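Local atomic coordinates of mercuric reductase (Metallosphaera sedula, PDB entry 4YWO), a protein that probably reduces mercuric ion to elemental mercury with electrons from NADPH passed through a bound FAD, working as a homodimer. Residues E188-Y193 against R223-D228; S218-R223 against S386-V391; A340-I345 against A352-T357; F346-L351 against V406-A411; A379-I384 against P438-S443. One frame throughout, in Å; residues are numbered along the deposited sequence. Where two conformers were deposited one is given.

Contact 1 of 5, residues E188-Y193 against R223-D228; sequences EFAQMY and RIMEND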
# COMPACT_ATOMS: atom_id res chain seq x y z
N GLU A 188 -14.39 2.26 -13.91
CA GLU A 188 -14.08 3.50 -13.22
C GLU A 188 -15.12 4.61 -13.43
O GLU A 188 -15.59 5.19 -12.54
CB GLU A 188 -12.70 3.99 -13.60
CG GLU A 188 -11.54 3.12 -13.01
CD GLU A 188 -10.15 3.65 -13.34
OE1 GLU A 188 -10.06 4.69 -14.07
OE2 GLU A 188 -9.09 3.01 -12.90
N PHE A 189 -15.49 4.84 -14.71
CA PHE A 189 -16.51 5.89 -14.94
C PHE A 189 -17.84 5.50 -14.43
O PHE A 189 -18.63 6.36 -13.99
CB PHE A 189 -16.56 6.26 -16.48
CG PHE A 189 -15.42 7.13 -16.91
CD1 PHE A 189 -15.47 8.48 -16.62
CD2 PHE A 189 -14.39 6.67 -17.71
CE1 PHE A 189 -14.45 9.32 -16.91
CE2 PHE A 189 -13.36 7.58 -18.10
CZ PHE A 189 -13.39 8.89 -17.61
N ALA A 190 -18.25 4.23 -14.53
CA ALA A 190 -19.52 3.82 -13.96
C ALA A 190 -19.58 4.04 -12.47
O ALA A 190 -20.59 4.56 -11.95
CB ALA A 190 -19.87 2.40 -14.29
N GLN A 191 -18.54 3.70 -11.72
CA GLN A 191 -18.55 3.95 -10.33
C GLN A 191 -18.53 5.46 -10.03
O GLN A 191 -19.25 5.91 -9.19
CB GLN A 191 -17.37 3.28 -9.63
CG GLN A 191 -17.38 3.60 -8.14
CD GLN A 191 -16.33 2.75 -7.37
OE1 GLN A 191 -15.29 3.35 -7.00
NE2 GLN A 191 -16.80 1.69 -6.81
N MET A 192 -17.74 6.24 -10.75
CA MET A 192 -17.64 7.63 -10.60
C MET A 192 -19.02 8.28 -10.76
O MET A 192 -19.46 9.00 -9.85
CB MET A 192 -16.70 8.24 -11.64
CG MET A 192 -16.44 9.73 -11.61
SD MET A 192 -15.61 10.34 -13.10
CE MET A 192 -14.06 9.40 -13.10
N TYR A 193 -19.73 7.96 -11.86
CA TYR A 193 -21.02 8.66 -12.10
C TYR A 193 -22.08 8.12 -11.24
O TYR A 193 -22.92 8.89 -10.73
CB TYR A 193 -21.35 8.56 -13.62
CG TYR A 193 -20.78 9.72 -14.42
CD1 TYR A 193 -19.41 9.92 -14.64
CD2 TYR A 193 -21.62 10.75 -14.91
CE1 TYR A 193 -18.90 11.07 -15.28
CE2 TYR A 193 -21.13 11.82 -15.58
CZ TYR A 193 -19.80 12.01 -15.78
OH TYR A 193 -19.33 13.11 -16.41
N ARG A 223 -19.95 -7.41 -8.69
CA ARG A 223 -20.42 -7.10 -7.36
C ARG A 223 -20.15 -5.66 -6.98
O ARG A 223 -21.02 -5.00 -6.36
CB ARG A 223 -19.74 -7.98 -6.34
CG ARG A 223 -20.14 -9.40 -6.50
CD ARG A 223 -19.38 -10.16 -5.44
NE ARG A 223 -19.87 -11.54 -5.31
CZ ARG A 223 -19.13 -12.53 -4.93
NH1 ARG A 223 -17.87 -12.35 -4.53
NH2 ARG A 223 -19.66 -13.77 -4.88
N ILE A 224 -18.96 -5.18 -7.38
CA ILE A 224 -18.56 -3.78 -7.12
C ILE A 224 -19.49 -2.86 -7.80
O ILE A 224 -19.99 -1.90 -7.19
CB ILE A 224 -17.10 -3.53 -7.45
CG1 ILE A 224 -16.24 -4.40 -6.50
CG2 ILE A 224 -16.75 -2.03 -7.27
CD1 ILE A 224 -14.80 -4.57 -6.97
N MET A 225 -19.75 -3.11 -9.07
CA MET A 225 -20.71 -2.26 -9.78
C MET A 225 -22.14 -2.26 -9.20
O MET A 225 -22.73 -1.18 -8.98
CB MET A 225 -20.74 -2.64 -11.21
CG MET A 225 -19.47 -2.42 -12.04
SD MET A 225 -18.92 -0.69 -12.16
CE MET A 225 -17.75 -0.61 -10.77
N GLU A 226 -22.60 -3.46 -8.92
CA GLU A 226 -23.96 -3.63 -8.39
C GLU A 226 -24.09 -3.06 -7.05
O GLU A 226 -25.18 -2.44 -6.75
CB GLU A 226 -24.38 -5.08 -8.48
CG GLU A 226 -24.58 -5.47 -9.96
CD GLU A 226 -25.03 -6.93 -10.21
OE1 GLU A 226 -24.92 -7.75 -9.27
OE2 GLU A 226 -25.41 -7.26 -11.39
N ASN A 227 -23.03 -3.07 -6.24
CA ASN A 227 -23.07 -2.47 -4.90
C ASN A 227 -23.30 -0.94 -4.98
O ASN A 227 -23.80 -0.36 -4.04
CB ASN A 227 -21.78 -2.80 -4.09
CG ASN A 227 -21.71 -4.25 -3.60
OD1 ASN A 227 -22.69 -5.02 -3.66
ND2 ASN A 227 -20.50 -4.64 -3.13
N ASP A 228 -22.96 -0.29 -6.08
CA ASP A 228 -23.25 1.15 -6.23
C ASP A 228 -24.44 1.41 -7.13
O ASP A 228 -24.69 2.52 -7.57
CB ASP A 228 -22.07 1.90 -6.79
CG ASP A 228 -21.22 2.54 -5.68
OD1 ASP A 228 -21.74 3.01 -4.67
OD2 ASP A 228 -20.04 2.59 -5.87
O HOH W 1 -19.20 0.90 -7.90
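Ile224 begins the contact by setting its CG2 methyl 3.7 Å from NE2 of Gln191, an oily patch beside the amide. The carbonyl O of the same residue lies at the last turn of its helix and accepts a hydrogen bond from a water. Met225 follows. Its flexible thioether chain, bent at chi2 (-61°), brings SD to 3.9 Å from CB of Ala190 and lets CE reach CB of Gln191 at 4.1 Å. A small residue suits position 190, because a bulky sulfur has to lie between the helices, whose axes come within 10.0 Å and run nearly parallel, 20° apart. Ala190 and Met225 both also rest on Ile202 of strand 199-203, so the two helices pack on one parallel sheet, in the beta-alpha-beta order of a Rossmann-like domain. Beyond the helix end, Asp228 turns back toward the partner and places OD2 3.6 Å from CG of Gln191. Its carboxylate stands almost perpendicular to the amide. The water ties these polar groups together: it accepts from Gln191 NE2 at 2.8 Å and donates to Asp228 OD2, also at 2.8 Å. Arg195 forms a salt bridge with that carboxylate, while Gln191 OE1 accepts from Gln348 N. The glutamine thus uses both ends of its amide, and a single water links an amide N-H, a carboxylate oxygen and a helix-end carbonyl within a largely buried interface.

Contact 2 of 5, residues S218-R223 against S386-V391; sequences SVEARR and SRLGFV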
# COMPACT_ATOMS: atom_id res chain seq x y z
N SER A 218 -13.39 -10.92 -12.47
CA SER A 218 -14.64 -10.62 -13.19
C SER A 218 -15.85 -10.73 -12.26
O SER A 218 -16.79 -9.91 -12.35
CB SER A 218 -14.77 -11.60 -14.35
OG SER A 218 -13.75 -11.44 -15.30
N VAL A 219 -15.90 -11.77 -11.39
CA VAL A 219 -16.96 -11.86 -10.37
C VAL A 219 -17.09 -10.66 -9.47
O VAL A 219 -18.18 -10.10 -9.27
CB VAL A 219 -16.82 -13.14 -9.55
CG1 VAL A 219 -17.77 -13.15 -8.36
CG2 VAL A 219 -16.94 -14.38 -10.42
N GLU A 220 -15.92 -10.26 -8.91
CA GLU A 220 -15.87 -9.14 -8.03
C GLU A 220 -16.26 -7.86 -8.73
O GLU A 220 -16.95 -7.03 -8.15
CB GLU A 220 -14.50 -8.94 -7.34
CG GLU A 220 -13.99 -10.04 -6.43
CD GLU A 220 -14.77 -10.45 -5.26
OE1 GLU A 220 -15.98 -10.11 -5.13
OE2 GLU A 220 -14.15 -11.14 -4.37
N ALA A 221 -15.85 -7.69 -10.01
CA ALA A 221 -16.16 -6.47 -10.81
C ALA A 221 -17.68 -6.26 -10.85
O ALA A 221 -18.20 -5.16 -10.62
CB ALA A 221 -15.55 -6.54 -12.16
N ARG A 222 -18.43 -7.36 -11.12
CA ARG A 222 -19.86 -7.24 -11.11
C ARG A 222 -20.45 -6.83 -9.80
O ARG A 222 -21.34 -5.96 -9.71
CB ARG A 222 -20.49 -8.53 -11.71
CG ARG A 222 -21.96 -8.31 -11.78
CD ARG A 222 -22.85 -9.53 -12.03
NE ARG A 222 -22.84 -9.81 -13.41
CZ ARG A 222 -23.70 -9.38 -14.30
NH1 ARG A 222 -24.77 -8.66 -13.96
NH2 ARG A 222 -23.57 -9.80 -15.50
N ARG A 223 -19.95 -7.41 -8.69
CA ARG A 223 -20.42 -7.10 -7.36
C ARG A 223 -20.15 -5.66 -6.98
O ARG A 223 -21.02 -5.00 -6.36
CB ARG A 223 -19.74 -7.98 -6.34
CG ARG A 223 -20.14 -9.40 -6.50
CD ARG A 223 -19.38 -10.16 -5.44
NE ARG A 223 -19.87 -11.54 -5.31
CZ ARG A 223 -19.13 -12.53 -4.93
NH1 ARG A 223 -17.87 -12.35 -4.53
NH2 ARG A 223 -19.66 -13.77 -4.88
N SER A 386 -13.88 -3.81 5.04
CA SER A 386 -13.68 -3.95 3.58
C SER A 386 -13.36 -5.38 3.24
O SER A 386 -12.29 -5.76 2.77
CB SER A 386 -12.60 -2.96 3.11
OG SER A 386 -12.65 -2.93 1.67
N ARG A 387 -14.32 -6.25 3.55
CA ARG A 387 -14.05 -7.67 3.47
C ARG A 387 -14.23 -8.27 2.06
O ARG A 387 -13.74 -9.38 1.87
CB ARG A 387 -15.01 -8.45 4.42
CG ARG A 387 -14.74 -8.11 5.89
CD ARG A 387 -15.78 -8.85 6.69
NE ARG A 387 -15.49 -8.98 8.08
CZ ARG A 387 -15.68 -8.09 9.03
NH1 ARG A 387 -16.02 -6.79 8.76
NH2 ARG A 387 -15.44 -8.53 10.31
N LEU A 388 -14.83 -7.57 1.10
CA LEU A 388 -14.98 -8.07 -0.24
C LEU A 388 -13.60 -8.18 -0.93
O LEU A 388 -12.76 -7.26 -0.75
CB LEU A 388 -15.88 -7.16 -1.04
CG LEU A 388 -16.14 -7.64 -2.47
CD1 LEU A 388 -17.53 -7.29 -3.00
CD2 LEU A 388 -15.09 -7.14 -3.43
N GLY A 389 -13.34 -9.29 -1.55
CA GLY A 389 -12.14 -9.43 -2.36
C GLY A 389 -11.35 -10.65 -2.10
O GLY A 389 -11.76 -11.57 -1.40
N PHE A 390 -10.16 -10.66 -2.66
CA PHE A 390 -9.27 -11.76 -2.62
C PHE A 390 -7.87 -11.42 -3.02
O PHE A 390 -7.61 -10.35 -3.60
CB PHE A 390 -9.76 -12.93 -3.56
CG PHE A 390 -9.65 -12.59 -5.02
CD1 PHE A 390 -8.46 -12.78 -5.72
CD2 PHE A 390 -10.64 -11.84 -5.64
CE1 PHE A 390 -8.35 -12.34 -7.05
CE2 PHE A 390 -10.54 -11.43 -6.95
CZ PHE A 390 -9.39 -11.64 -7.66
N VAL A 391 -6.95 -12.33 -2.73
CA VAL A 391 -5.57 -12.24 -3.27
C VAL A 391 -5.25 -13.60 -3.89
O VAL A 391 -5.42 -14.65 -3.24
CB VAL A 391 -4.51 -11.82 -2.22
CG1 VAL A 391 -3.19 -11.70 -2.87
CG2 VAL A 391 -4.91 -10.53 -1.66
O HOH W 2 -15.30 -11.47 -2.03
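Glu220 folds at both chi1 (-62°) and chi2 (-60°), which curls its carboxylate toward Gly389, while Phe390, with chi1 at 69°, swings its ring edge to the glutamate. Helix 215-227 of the parallel-sheet domain here meets the start of strand 390-396 in the antiparallel sheet of the dimerisation domain. CG of Glu220 lies in the ring plane, 3.8 Å from Phe390 CE2, and carboxylate and ring are nearly coplanar. Leu388 lies against the carboxylate end, its CD2 3.5 Å from Glu220 OE1 and its CD1 against CB of Arg223. One turn along the helix, Arg223 NH1 makes a salt bridge to OE1 of Glu220 at 3.0 Å, approaching from above the carboxylate plane. Glycine suits position 389, where the backbone angles would jam a beta carbon against the carbonyl of the residue before. The bare Gly389 CA approaches Glu220 OE2 to 3.3 Å. A water completes the join, donating to Glu220 OE2 at 2.6 Å and accepting from Gly389 N at 3.0 Å.

Contact 3 of 5, residues A340-I345 against A352-T357; sequences AVPQVI and ARVGLT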
# COMPACT_ATOMS: atom_id res chain seq x y z
N ALA A 340 6.20 -8.16 -15.56
CA ALA A 340 6.33 -7.61 -14.21
C ALA A 340 5.74 -6.19 -14.15
O ALA A 340 6.07 -5.43 -13.25
CB ALA A 340 7.76 -7.59 -13.73
N VAL A 341 4.89 -5.83 -15.10
CA VAL A 341 4.28 -4.49 -15.13
C VAL A 341 2.86 -4.56 -14.52
O VAL A 341 1.95 -5.29 -15.01
CB VAL A 341 4.14 -4.01 -16.58
CG1 VAL A 341 3.39 -2.70 -16.63
CG2 VAL A 341 5.54 -3.74 -17.15
N PRO A 342 2.62 -3.79 -13.44
CA PRO A 342 1.25 -3.82 -12.84
C PRO A 342 0.18 -3.04 -13.50
O PRO A 342 0.49 -2.07 -14.22
CB PRO A 342 1.48 -3.27 -11.41
CG PRO A 342 2.63 -2.34 -11.63
CD PRO A 342 3.46 -2.86 -12.73
N GLN A 343 -1.07 -3.49 -13.37
CA GLN A 343 -2.23 -2.74 -13.77
C GLN A 343 -3.27 -2.70 -12.65
O GLN A 343 -3.64 -3.74 -12.08
CB GLN A 343 -2.93 -3.32 -15.02
CG GLN A 343 -4.18 -2.51 -15.38
CD GLN A 343 -5.05 -3.20 -16.43
OE1 GLN A 343 -4.67 -4.21 -17.05
NE2 GLN A 343 -6.15 -2.57 -16.72
N VAL A 344 -3.88 -1.54 -12.47
CA VAL A 344 -4.83 -1.32 -11.40
C VAL A 344 -6.03 -0.62 -11.99
O VAL A 344 -5.95 0.28 -12.88
CB VAL A 344 -4.26 -0.40 -10.24
CG1 VAL A 344 -5.29 0.00 -9.21
CG2 VAL A 344 -3.07 -1.07 -9.57
N ILE A 345 -7.16 -1.08 -11.53
CA ILE A 345 -8.49 -0.41 -11.71
C ILE A 345 -8.79 0.27 -10.44
O ILE A 345 -8.95 -0.35 -9.36
CB ILE A 345 -9.54 -1.45 -12.14
CG1 ILE A 345 -9.18 -2.13 -13.40
CG2 ILE A 345 -10.90 -0.74 -12.30
CD1 ILE A 345 -10.07 -3.28 -13.83
N ALA A 352 -6.29 -5.17 -8.81
CA ALA A 352 -4.90 -4.98 -9.23
C ALA A 352 -4.34 -6.29 -9.76
O ALA A 352 -4.74 -7.38 -9.29
CB ALA A 352 -4.10 -4.60 -8.04
N ARG A 353 -3.40 -6.22 -10.67
CA ARG A 353 -2.78 -7.42 -11.20
C ARG A 353 -1.35 -7.12 -11.65
O ARG A 353 -0.97 -5.99 -11.96
CB ARG A 353 -3.57 -7.89 -12.40
CG ARG A 353 -3.61 -6.97 -13.56
CD ARG A 353 -4.39 -7.44 -14.76
NE ARG A 353 -3.74 -8.54 -15.39
CZ ARG A 353 -4.32 -9.26 -16.36
NH1 ARG A 353 -5.55 -8.92 -16.77
NH2 ARG A 353 -3.70 -10.30 -16.86
N VAL A 354 -0.51 -8.15 -11.55
CA VAL A 354 0.84 -8.08 -12.15
C VAL A 354 1.23 -9.50 -12.55
O VAL A 354 0.91 -10.45 -11.83
CB VAL A 354 1.86 -7.43 -11.18
CG1 VAL A 354 1.96 -8.11 -9.84
CG2 VAL A 354 3.23 -7.22 -11.83
N GLY A 355 1.88 -9.67 -13.70
CA GLY A 355 2.41 -10.99 -14.08
C GLY A 355 1.24 -11.81 -14.74
O GLY A 355 0.21 -11.33 -15.25
N LEU A 356 1.48 -13.12 -14.72
CA LEU A 356 0.63 -14.05 -15.46
C LEU A 356 -0.63 -14.40 -14.68
O LEU A 356 -0.62 -14.57 -13.43
CB LEU A 356 1.44 -15.32 -15.65
CG LEU A 356 2.75 -15.20 -16.41
CD1 LEU A 356 3.34 -16.61 -16.54
CD2 LEU A 356 2.50 -14.63 -17.75
N THR A 357 -1.68 -14.65 -15.43
CA THR A 357 -2.84 -15.30 -14.83
C THR A 357 -2.50 -16.79 -14.63
O THR A 357 -1.56 -17.30 -15.19
CB THR A 357 -4.11 -15.21 -15.71
OG1 THR A 357 -3.86 -15.93 -16.95
CG2 THR A 357 -4.55 -13.79 -15.96
O HOH W 3 2.44 -7.95 -15.87
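Gln343 and Arg353 face each other across two antiparallel strands and send their side chains off the same face of the sheet, side by side. The glutamine is stretched out, with chi1 at 178°. Arg353 instead holds CG between its backbone N and carbonyl carbon (chi1 63°), and this rotation lays its CG 4.0 Å from CB of Gln343. Farther out, in one of the two modelled glutamine conformers, amide and guanidinium are almost parallel. The long aliphatic part of the arginine thus lines the glutamine, while its tip goes on to Asp212 O, to which NH1 donates, and to a cation-pi contact with Trp213. Below them the backbones pair: Gln343 N donates to Arg353 O at 2.9 Å, and Arg353 N returns a bond of 2.9 Å to Gln343 O. On the other face, CG2 of the branched Val344 meets CB of the small Ala352 at 4.0 Å, and Met436 of the second subunit packs on that valine. Val354 directs CG2 to the carbonyl carbon of Ala340, 3.6 Å away, and its CB lies against Pro342 CB; Ala417 and Ile421 of helix 414-422 back it. Where the strands part, a water bridges them, 2.8 Å from Val341 O and accepting from Gly355 N. The whole is a beta hairpin whose first strand, 343-345, is an outermost strand, within this chain, of the antiparallel sheet in the dimerisation domain.

Contact 4 of 5, residues F346-L351 against V406-A411; sequences FTQPNL and VGENVA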
# COMPACT_ATOMS: atom_id res chain seq x y z
N PHE A 346 -8.93 1.59 -10.43
CA PHE A 346 -9.00 2.41 -9.23
C PHE A 346 -10.46 2.66 -8.76
O PHE A 346 -10.73 3.67 -8.15
CB PHE A 346 -8.28 3.72 -9.45
CG PHE A 346 -6.78 3.63 -9.50
CD1 PHE A 346 -6.03 3.67 -8.29
CD2 PHE A 346 -6.07 3.56 -10.67
CE1 PHE A 346 -4.64 3.55 -8.30
CE2 PHE A 346 -4.67 3.50 -10.64
CZ PHE A 346 -3.99 3.54 -9.45
N THR A 347 -11.38 1.72 -9.04
CA THR A 347 -12.55 1.66 -8.27
C THR A 347 -12.22 1.50 -6.76
O THR A 347 -11.13 1.20 -6.42
CB THR A 347 -13.41 0.48 -8.70
OG1 THR A 347 -12.64 -0.74 -8.76
CG2 THR A 347 -14.00 0.69 -10.14
N GLN A 348 -13.24 1.64 -5.96
CA GLN A 348 -13.17 1.28 -4.53
C GLN A 348 -14.10 0.10 -4.38
O GLN A 348 -15.34 0.18 -4.60
CB GLN A 348 -13.71 2.39 -3.70
CG GLN A 348 -13.68 2.00 -2.19
CD GLN A 348 -14.08 3.09 -1.31
OE1 GLN A 348 -15.05 3.84 -1.63
NE2 GLN A 348 -13.39 3.23 -0.14
N PRO A 349 -13.63 -1.05 -3.91
CA PRO A 349 -12.18 -1.40 -3.71
C PRO A 349 -11.46 -1.51 -5.03
O PRO A 349 -12.13 -1.63 -6.09
CB PRO A 349 -12.24 -2.72 -3.01
CG PRO A 349 -13.45 -3.39 -3.59
CD PRO A 349 -14.47 -2.25 -3.68
N ASN A 350 -10.16 -1.44 -4.98
CA ASN A 350 -9.30 -1.55 -6.16
C ASN A 350 -9.22 -3.00 -6.69
O ASN A 350 -9.45 -4.00 -5.95
CB ASN A 350 -7.88 -1.18 -5.86
CG ASN A 350 -7.58 0.22 -5.38
OD1 ASN A 350 -6.50 0.43 -4.78
ND2 ASN A 350 -8.48 1.18 -5.54
N LEU A 351 -8.96 -3.11 -8.00
CA LEU A 351 -8.59 -4.42 -8.60
C LEU A 351 -7.19 -4.22 -9.06
O LEU A 351 -6.88 -3.18 -9.74
CB LEU A 351 -9.46 -4.81 -9.78
CG LEU A 351 -10.98 -4.94 -9.44
CD1 LEU A 351 -11.63 -3.64 -9.74
CD2 LEU A 351 -11.61 -6.09 -10.22
N VAL A 406 -8.19 -8.04 -5.27
CA VAL A 406 -9.29 -7.08 -5.16
C VAL A 406 -9.36 -6.80 -3.66
O VAL A 406 -9.49 -7.70 -2.83
CB VAL A 406 -10.62 -7.67 -5.74
CG1 VAL A 406 -11.74 -6.70 -5.39
CG2 VAL A 406 -10.48 -7.96 -7.19
N GLY A 407 -9.38 -5.50 -3.30
CA GLY A 407 -9.52 -5.12 -1.91
C GLY A 407 -9.15 -3.65 -1.72
O GLY A 407 -8.77 -2.94 -2.67
N GLU A 408 -9.30 -3.19 -0.51
CA GLU A 408 -9.12 -1.77 -0.21
C GLU A 408 -7.64 -1.38 -0.41
O GLU A 408 -6.75 -1.91 0.26
CB GLU A 408 -9.48 -1.51 1.28
CG GLU A 408 -9.85 -0.08 1.51
CD GLU A 408 -11.17 0.30 0.77
OE1 GLU A 408 -11.10 1.43 0.32
OE2 GLU A 408 -12.19 -0.52 0.55
N ASN A 409 -7.39 -0.44 -1.29
CA ASN A 409 -6.09 0.11 -1.54
C ASN A 409 -5.07 -0.94 -1.94
O ASN A 409 -3.89 -0.75 -1.75
CB ASN A 409 -5.56 0.84 -0.33
CG ASN A 409 -6.39 2.04 0.07
OD1 ASN A 409 -6.58 2.27 1.31
ND2 ASN A 409 -6.81 2.83 -0.88
N VAL A 410 -5.53 -2.04 -2.61
CA VAL A 410 -4.54 -3.03 -3.09
C VAL A 410 -3.59 -2.43 -4.13
O VAL A 410 -2.57 -3.01 -4.42
CB VAL A 410 -5.18 -4.37 -3.48
CG1 VAL A 410 -5.84 -5.06 -2.31
CG2 VAL A 410 -6.14 -4.26 -4.66
N ALA A 411 -3.95 -1.31 -4.75
CA ALA A 411 -3.00 -0.65 -5.60
C ALA A 411 -1.65 -0.35 -4.93
O ALA A 411 -0.62 -0.38 -5.62
CB ALA A 411 -3.55 0.66 -6.08
O HOH W 4 -5.60 2.82 -3.94
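Gln348 reaches Glu408 with its extended amide, the two planar groups being turned 63° apart. NE2 donates to Glu408 OE1 at 2.9 Å in a nearly straight bond (175°), on the syn side but tilted out of the carboxylate plane. Ser386 holds OE2. Asn350 is turned differently: its OD1 accepts from Ala411 N at 3.1 Å on a lone pair and from a water at 2.7 Å, while ND2 bonds back to Thr347 O at 2.8 Å. With both amide ends fixed, asparagine suits joining the cis-proline loop to the residue that follows the type II turn 407-410. Strands 350-355 and 399-407 pair antiparallel here, Gly407 N donating to Asn350 O at 3.0 Å. Pro349 lays CB 3.5 Å from Gly407 C; glycine suits 407 because a side chain would run into Val410 CG1 in its own turn. Leu351 and Val406 point the same way, CD2 to CG2 3.7 Å. Helix 215-227 packs here through Ile224, which touches Pro349 and Val406, while Val344 of strand 343-345 covers Ala411.

Contact 5 of 5, residues A379-I384 against P438-S443; sequences AKAEII and PTIAES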
# COMPACT_ATOMS: atom_id res chain seq x y z
N ALA A 379 -6.90 -9.60 8.66
CA ALA A 379 -7.36 -8.83 9.79
C ALA A 379 -7.66 -7.41 9.45
O ALA A 379 -8.67 -6.90 9.86
CB ALA A 379 -6.31 -8.82 10.92
N LYS A 380 -6.76 -6.74 8.71
CA LYS A 380 -7.00 -5.34 8.49
C LYS A 380 -8.31 -5.10 7.71
O LYS A 380 -9.01 -4.14 7.89
CB LYS A 380 -5.80 -4.67 7.75
CG LYS A 380 -5.93 -3.16 7.62
CD LYS A 380 -6.11 -2.50 9.00
CE LYS A 380 -5.86 -1.01 9.13
NZ LYS A 380 -4.42 -0.69 8.93
N ALA A 381 -8.61 -6.00 6.77
CA ALA A 381 -9.84 -5.88 5.96
C ALA A 381 -11.09 -5.99 6.86
O ALA A 381 -12.07 -5.22 6.71
CB ALA A 381 -9.88 -6.92 4.86
N GLU A 382 -11.03 -6.82 7.91
CA GLU A 382 -12.08 -6.87 8.91
C GLU A 382 -12.17 -5.59 9.73
O GLU A 382 -13.28 -5.00 9.96
CB GLU A 382 -11.84 -8.13 9.78
CG GLU A 382 -11.76 -9.45 9.00
CD GLU A 382 -11.24 -10.71 9.75
OE1 GLU A 382 -11.67 -10.84 10.92
OE2 GLU A 382 -10.40 -11.51 9.17
N ILE A 383 -11.03 -5.06 10.12
CA ILE A 383 -10.95 -3.85 10.95
C ILE A 383 -11.54 -2.60 10.26
O ILE A 383 -12.26 -1.81 10.87
CB ILE A 383 -9.49 -3.59 11.40
CG1 ILE A 383 -9.04 -4.65 12.39
CG2 ILE A 383 -9.28 -2.16 12.00
CD1 ILE A 383 -7.54 -4.68 12.62
N ILE A 384 -11.35 -2.52 8.93
CA ILE A 384 -11.80 -1.36 8.17
C ILE A 384 -13.06 -1.61 7.36
O ILE A 384 -13.35 -0.84 6.45
CB ILE A 384 -10.64 -0.79 7.29
CG1 ILE A 384 -10.27 -1.73 6.12
CG2 ILE A 384 -9.42 -0.41 8.10
CD1 ILE A 384 -9.23 -1.28 5.12
N PRO A 438 -1.58 -4.59 11.58
CA PRO A 438 -2.45 -5.24 10.57
C PRO A 438 -2.45 -4.29 9.36
O PRO A 438 -2.82 -3.08 9.48
CB PRO A 438 -3.79 -5.26 11.27
CG PRO A 438 -3.75 -4.07 12.21
CD PRO A 438 -2.31 -3.70 12.46
N THR A 439 -2.09 -4.83 8.21
CA THR A 439 -2.13 -4.13 6.91
C THR A 439 -2.83 -4.98 5.92
O THR A 439 -2.85 -6.21 6.03
CB THR A 439 -0.73 -3.72 6.39
OG1 THR A 439 0.15 -4.88 6.25
CG2 THR A 439 -0.10 -2.68 7.34
N ILE A 440 -3.32 -4.35 4.86
CA ILE A 440 -3.81 -5.16 3.69
C ILE A 440 -2.66 -5.90 3.01
O ILE A 440 -2.84 -7.03 2.60
CB ILE A 440 -4.62 -4.27 2.75
CG1 ILE A 440 -5.86 -3.61 3.46
CG2 ILE A 440 -5.07 -5.10 1.50
CD1 ILE A 440 -6.89 -4.60 3.88
N ALA A 441 -1.50 -5.29 2.96
CA ALA A 441 -0.33 -5.87 2.30
C ALA A 441 0.12 -7.19 2.87
O ALA A 441 0.74 -8.02 2.17
CB ALA A 441 0.76 -4.88 2.25
N GLU A 442 -0.11 -7.40 4.16
CA GLU A 442 0.33 -8.71 4.64
C GLU A 442 -0.47 -9.85 4.06
O GLU A 442 0.02 -11.02 4.12
CB GLU A 442 0.27 -8.94 6.15
CG GLU A 442 0.19 -7.83 7.03
CD GLU A 442 -0.35 -8.25 8.39
OE1 GLU A 442 0.33 -8.97 9.15
OE2 GLU A 442 -1.43 -7.80 8.76
N SER A 443 -1.55 -9.56 3.31
CA SER A 443 -2.23 -10.58 2.48
C SER A 443 -1.29 -11.24 1.47
O SER A 443 -1.48 -12.42 1.15
CB SER A 443 -3.44 -10.02 1.75
OG SER A 443 -3.01 -9.06 0.81
O HOH W 5 -4.01 -7.59 8.26
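Lys380 can be traced along the chain it lays on residues 438-440. Lys380 CB sits 3.5 Å from Thr439 C. From there a bend at chi2 (56°) turns the chain along the Pro438 carbonyl: CG is 3.6 Å from Pro438 O, and CD 3.4 Å from it. CE passes it at 3.7 Å, and a further bend at chi4 (-67°) brings NZ back to donate to Pro438 O at 2.9 Å. A long, flexible chain ending in a donor suits this, since it can lie along the carbonyl and still bond its oxygen. Hydrophobic groups seal the join. Ile383 CD1 meets Pro438 CG at 3.9 Å, the side chains crossing at about a right angle, and Ile440 CD1 rests on Ala381 CB, where a small methyl leaves room. Pro438 touches the FAD of the second subunit, whose Glu412 accepts from Ile440 N and Ala441 N. Thr439 and Glu442 (one of two modelled conformers) form a capping box ahead of the helix that follows. A water accepts from Lys380 N and donates to Thr439 O and, at 2.6 Å, to Glu442 OE2. The ammonium probably polarises the Pro438 carbonyl, coupling helix 379-383 to the turn beside the flavin.

Contact 4 lies at the centre of the set. Phe346 N and Gln348 N of its loop probably donate to Glu188 OE2 and Gln191 OE1 of contact 1, both at 2.9 Å, which ties helix 184-194 to the dimerisation domain. The centres of contacts 2 and 4 are 9 Å apart. Contact 2 also shares helix 215-227 with contact 1. Contact 3 continues the same sheet through strand 350-355, and contact 5 packs Ile384 and Ile440 on Glu408. Contacts 3, 4 and 5 all touch the second subunit. Both cofactors of the dimer are approached: Phe346 of contact 4 lies about 4 Å from the FAD of its own chain, and Pro438 of contact 5 about 4 Å from the FAD of the second subunit, side chain to nearest atom.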